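Local structure of putative uncharacterized protein PH1780 (Pyrococcus horikoshii, 2YZQ) at residues Q9-P17 with F35-V45. The protein is of unknown function but binds S-adenosylmethionine and, with its four CBS domains, probably serves as a sensor of adenosyl-type ligands. Sequence-based numbering, arbitrary orientation.
Sequences QNPVTITLP and FPVVNKEGKLV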
loop_
_atom_site.group_PDB
_atom_site.type_symbol
_atom_site.label_atom_id
_atom_site.label_comp_id
_atom_site.label_asym_id
_atom_site.label_seq_id
_atom_site.Cartn_x
_atom_site.Cartn_y
_atom_site.Cartn_z
ATOM N N GLN A 9 4.773 -2.838 -18.089
ATOM C CA GLN A 9 5.894 -3.343 -18.872
ATOM C C GLN A 9 7.048 -2.367 -19.062
ATOM O O GLN A 9 6.895 -1.161 -18.899
ATOM C CB GLN A 9 5.414 -3.800 -20.248
ATOM C CG GLN A 9 4.185 -4.681 -20.213
ATOM C CD GLN A 9 4.099 -5.587 -21.415
ATOM O OE1 GLN A 9 4.586 -6.719 -21.390
ATOM N NE2 GLN A 9 3.495 -5.092 -22.489
ATOM N N ASN A 10 8.208 -2.928 -19.396
ATOM C CA ASN A 10 9.420 -2.170 -19.676
ATOM C C ASN A 10 9.779 -1.111 -18.642
ATOM O O ASN A 10 9.835 0.079 -18.945
ATOM C CB ASN A 10 9.290 -1.524 -21.054
ATOM C CG ASN A 10 8.919 -2.528 -22.126
ATOM O OD1 ASN A 10 9.685 -3.443 -22.426
ATOM N ND2 ASN A 10 7.731 -2.368 -22.704
ATOM N N PRO A 11 10.042 -1.536 -17.403
ATOM C CA PRO A 11 10.396 -0.582 -16.353
ATOM C C PRO A 11 11.771 0.028 -16.582
ATOM O O PRO A 11 12.671 -0.624 -17.116
ATOM C CB PRO A 11 10.362 -1.438 -15.094
ATOM C CG PRO A 11 10.854 -2.756 -15.598
ATOM C CD PRO A 11 10.062 -2.915 -16.883
ATOM N N VAL A 12 11.927 1.286 -16.191
ATOM C CA VAL A 12 13.213 1.943 -16.322
ATOM C C VAL A 12 14.082 1.311 -15.243
ATOM O O VAL A 12 13.654 1.162 -14.097
ATOM C CB VAL A 12 13.100 3.465 -16.092
ATOM C CG1 VAL A 12 12.469 4.126 -17.306
ATOM C CG2 VAL A 12 12.259 3.744 -14.860
ATOM N N THR A 13 15.290 0.913 -15.617
ATOM C CA THR A 13 16.199 0.278 -14.674
ATOM C C THR A 13 17.480 1.080 -14.532
ATOM O O THR A 13 17.703 2.053 -15.252
ATOM C CB THR A 13 16.582 -1.137 -15.141
ATOM O OG1 THR A 13 17.324 -1.045 -16.362
ATOM C CG2 THR A 13 15.335 -1.982 -15.372
ATOM N N ILE A 14 18.319 0.665 -13.593
ATOM C CA ILE A 14 19.591 1.329 -13.370
ATOM C C ILE A 14 20.691 0.283 -13.381
ATOM O O ILE A 14 20.627 -0.712 -12.662
ATOM C CB ILE A 14 19.619 2.080 -12.023
ATOM C CG1 ILE A 14 18.578 3.202 -12.035
ATOM C CG2 ILE A 14 21.011 2.643 -11.771
ATOM C CD1 ILE A 14 18.588 4.069 -10.790
ATOM N N THR A 15 21.698 0.511 -14.214
ATOM C CA THR A 15 22.816 -0.413 -14.323
ATOM C C THR A 15 23.967 0.030 -13.433
ATOM O O THR A 15 24.363 1.195 -13.449
ATOM C CB THR A 15 23.324 -0.497 -15.774
ATOM O OG1 THR A 15 22.272 -0.970 -16.623
ATOM C CG2 THR A 15 24.516 -1.443 -15.867
ATOM N N LEU A 16 24.492 -0.908 -12.654
ATOM C CA LEU A 16 25.614 -0.630 -11.768
ATOM C C LEU A 16 26.895 -0.828 -12.571
ATOM O O LEU A 16 26.929 -1.632 -13.503
ATOM C CB LEU A 16 25.600 -1.591 -10.578
ATOM C CG LEU A 16 24.343 -1.599 -9.704
ATOM C CD1 LEU A 16 24.463 -2.685 -8.645
ATOM C CD2 LEU A 16 24.159 -0.231 -9.063
ATOM N N PRO A 17 27.969 -0.103 -12.220
ATOM C CA PRO A 17 28.054 0.879 -11.132
ATOM C C PRO A 17 27.258 2.152 -11.412
ATOM O O PRO A 17 27.071 2.539 -12.565
ATOM C CB PRO A 17 29.554 1.160 -11.033
ATOM C CG PRO A 17 30.179 -0.096 -11.559
ATOM C CD PRO A 17 29.312 -0.399 -12.748
ATOM N N PHE A 35 13.552 1.674 -8.646
ATOM C CA PHE A 35 14.019 1.179 -9.939
ATOM C C PHE A 35 14.663 -0.195 -9.815
ATOM O O PHE A 35 15.394 -0.461 -8.864
ATOM C CB PHE A 35 15.073 2.116 -10.540
ATOM C CG PHE A 35 14.588 3.509 -10.801
ATOM C CD1 PHE A 35 13.551 3.746 -11.693
ATOM C CD2 PHE A 35 15.199 4.593 -10.178
ATOM C CE1 PHE A 35 13.126 5.047 -11.963
ATOM C CE2 PHE A 35 14.782 5.895 -10.441
ATOM C CZ PHE A 35 13.744 6.122 -11.336
ATOM N N PRO A 36 14.383 -1.097 -10.769
ATOM C CA PRO A 36 15.011 -2.419 -10.678
ATOM C C PRO A 36 16.493 -2.198 -10.989
ATOM O O PRO A 36 16.829 -1.341 -11.807
ATOM C CB PRO A 36 14.311 -3.214 -11.779
ATOM C CG PRO A 36 12.962 -2.560 -11.862
ATOM C CD PRO A 36 13.309 -1.093 -11.775
ATOM N N VAL A 37 17.370 -2.951 -10.335
ATOM C CA VAL A 37 18.806 -2.814 -10.561
ATOM C C VAL A 37 19.343 -4.020 -11.318
ATOM O O VAL A 37 19.074 -5.164 -10.954
ATOM C CB VAL A 37 19.573 -2.688 -9.227
ATOM C CG1 VAL A 37 21.064 -2.522 -9.497
ATOM C CG2 VAL A 37 19.046 -1.509 -8.438
ATOM N N VAL A 38 20.115 -3.754 -12.367
ATOM C CA VAL A 38 20.681 -4.815 -13.191
ATOM C C VAL A 38 22.188 -4.671 -13.385
ATOM O O VAL A 38 22.758 -3.603 -13.151
ATOM C CB VAL A 38 20.028 -4.827 -14.589
ATOM C CG1 VAL A 38 18.521 -5.029 -14.460
ATOM C CG2 VAL A 38 20.329 -3.523 -15.310
ATOM N N ASN A 39 22.827 -5.754 -13.811
ATOM C CA ASN A 39 24.261 -5.717 -14.065
ATOM C C ASN A 39 24.489 -5.428 -15.546
ATOM O O ASN A 39 23.538 -5.169 -16.285
ATOM C CB ASN A 39 24.936 -7.037 -13.663
ATOM C CG ASN A 39 24.326 -8.252 -14.337
ATOM O OD1 ASN A 39 23.747 -8.159 -15.417
ATOM N ND2 ASN A 39 24.475 -9.409 -13.703
ATOM N N LYS A 40 25.743 -5.469 -15.981
ATOM C CA LYS A 40 26.059 -5.183 -17.373
ATOM C C LYS A 40 25.263 -6.050 -18.343
ATOM O O LYS A 40 24.764 -5.554 -19.350
ATOM C CB LYS A 40 27.560 -5.361 -17.628
ATOM C CG LYS A 40 27.992 -5.009 -19.045
ATOM C CD LYS A 40 27.649 -3.566 -19.392
ATOM C CE LYS A 40 28.121 -3.197 -20.794
ATOM N NZ LYS A 40 29.605 -3.267 -20.927
ATOM N N GLU A 41 25.148 -7.339 -18.036
ATOM C CA GLU A 41 24.402 -8.272 -18.878
ATOM C C GLU A 41 22.915 -7.922 -18.895
ATOM O O GLU A 41 22.179 -8.353 -19.779
ATOM C CB GLU A 41 24.572 -9.705 -18.370
ATOM C CG GLU A 41 25.923 -10.336 -18.659
ATOM C CD GLU A 41 26.169 -10.529 -20.144
ATOM O OE1 GLU A 41 25.285 -11.089 -20.828
ATOM O OE2 GLU A 41 27.248 -10.126 -20.625
ATOM N N GLY A 42 22.473 -7.145 -17.911
ATOM C CA GLY A 42 21.073 -6.764 -17.856
ATOM C C GLY A 42 20.230 -7.647 -16.954
ATOM O O GLY A 42 19.004 -7.525 -16.927
ATOM N N LYS A 43 20.876 -8.543 -16.215
ATOM C CA LYS A 43 20.158 -9.433 -15.312
ATOM C C LYS A 43 19.820 -8.701 -14.018
ATOM O O LYS A 43 20.583 -7.856 -13.556
ATOM C CB LYS A 43 21.001 -10.671 -14.994
ATOM C CG LYS A 43 21.389 -11.485 -16.218
ATOM C CD LYS A 43 22.068 -12.782 -15.818
ATOM C CE LYS A 43 22.477 -13.591 -17.037
ATOM N NZ LYS A 43 23.449 -12.853 -17.888
ATOM N N LEU A 44 18.670 -9.029 -13.441
ATOM C CA LEU A 44 18.233 -8.403 -12.199
ATOM C C LEU A 44 19.148 -8.781 -11.039
ATOM O O LEU A 44 19.460 -9.955 -10.840
ATOM C CB LEU A 44 16.801 -8.830 -11.871
ATOM C CG LEU A 44 16.165 -8.226 -10.614
ATOM C CD1 LEU A 44 15.895 -6.743 -10.818
ATOM C CD2 LEU A 44 14.877 -8.967 -10.305
ATOM N N VAL A 45 19.574 -7.779 -10.277
ATOM C CA VAL A 45 20.433 -8.014 -9.125
ATOM C C VAL A 45 19.842 -7.376 -7.870
ATOM O O VAL A 45 20.398 -7.507 -6.780
ATOM C CB VAL A 45 21.866 -7.468 -9.358
ATOM C CG1 VAL A 45 22.523 -8.227 -10.504
ATOM C CG2 VAL A 45 21.823 -5.983 -9.667
HETATM O O HOH W 1 22.545 -3.364 -18.218
#
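Ile14 and Val37 face each other as parallel neighbours in the first CBS domain, where the short edge strand 14-15 runs beside strand 34-38, which forms a beta hairpin with strand 44-49. Three backbone hydrogen bonds join the parallel pair: Ile14 N to Pro36 O (3.1 Å), Val38 N to Ile14 O and Leu16 N to Val38 O. Pro36, lacking an N-H, can still serve through its carbonyl, and its ring packs on Ile106 of the neighbouring sheet.

Phe35 can be followed outward. Its CB lies near Val12 O and Ile14 CG1; with chi1 at -61°, CG stands anti to the carbonyl carbon and meets Ile14 CD1. Two methyls then reach the ring obliquely from the same side, Ile14 CD1 at CD2 (3.5 Å) and Val12 CG2 along CD1 and CE1, 3.3 Å from CE1. Cutting Phe35 back to an alanine is likely to leave both methyls without their common partner and open a gap beside the edge strand.

Further along, Leu16 CG presses on Val37 CG1 at 3.4 Å, tighter than usual for two carbons, the side chains crossing at about a right angle. Branched Val37 suits a strand and offers one methyl to this leucine. Thr15 is exposed: its OG1 touches Val38 CG2 and shares a water with Asn39 O. In the hairpin's type I turn, Asn39 to Gly42, glycine suits a phi of 96°, where a CB would jam against Glu41 O. Asn39's short amide lets OD1 reach back to accept Lys43 N at 3.0 Å, the donor lying 43° out of the carbonyl plane.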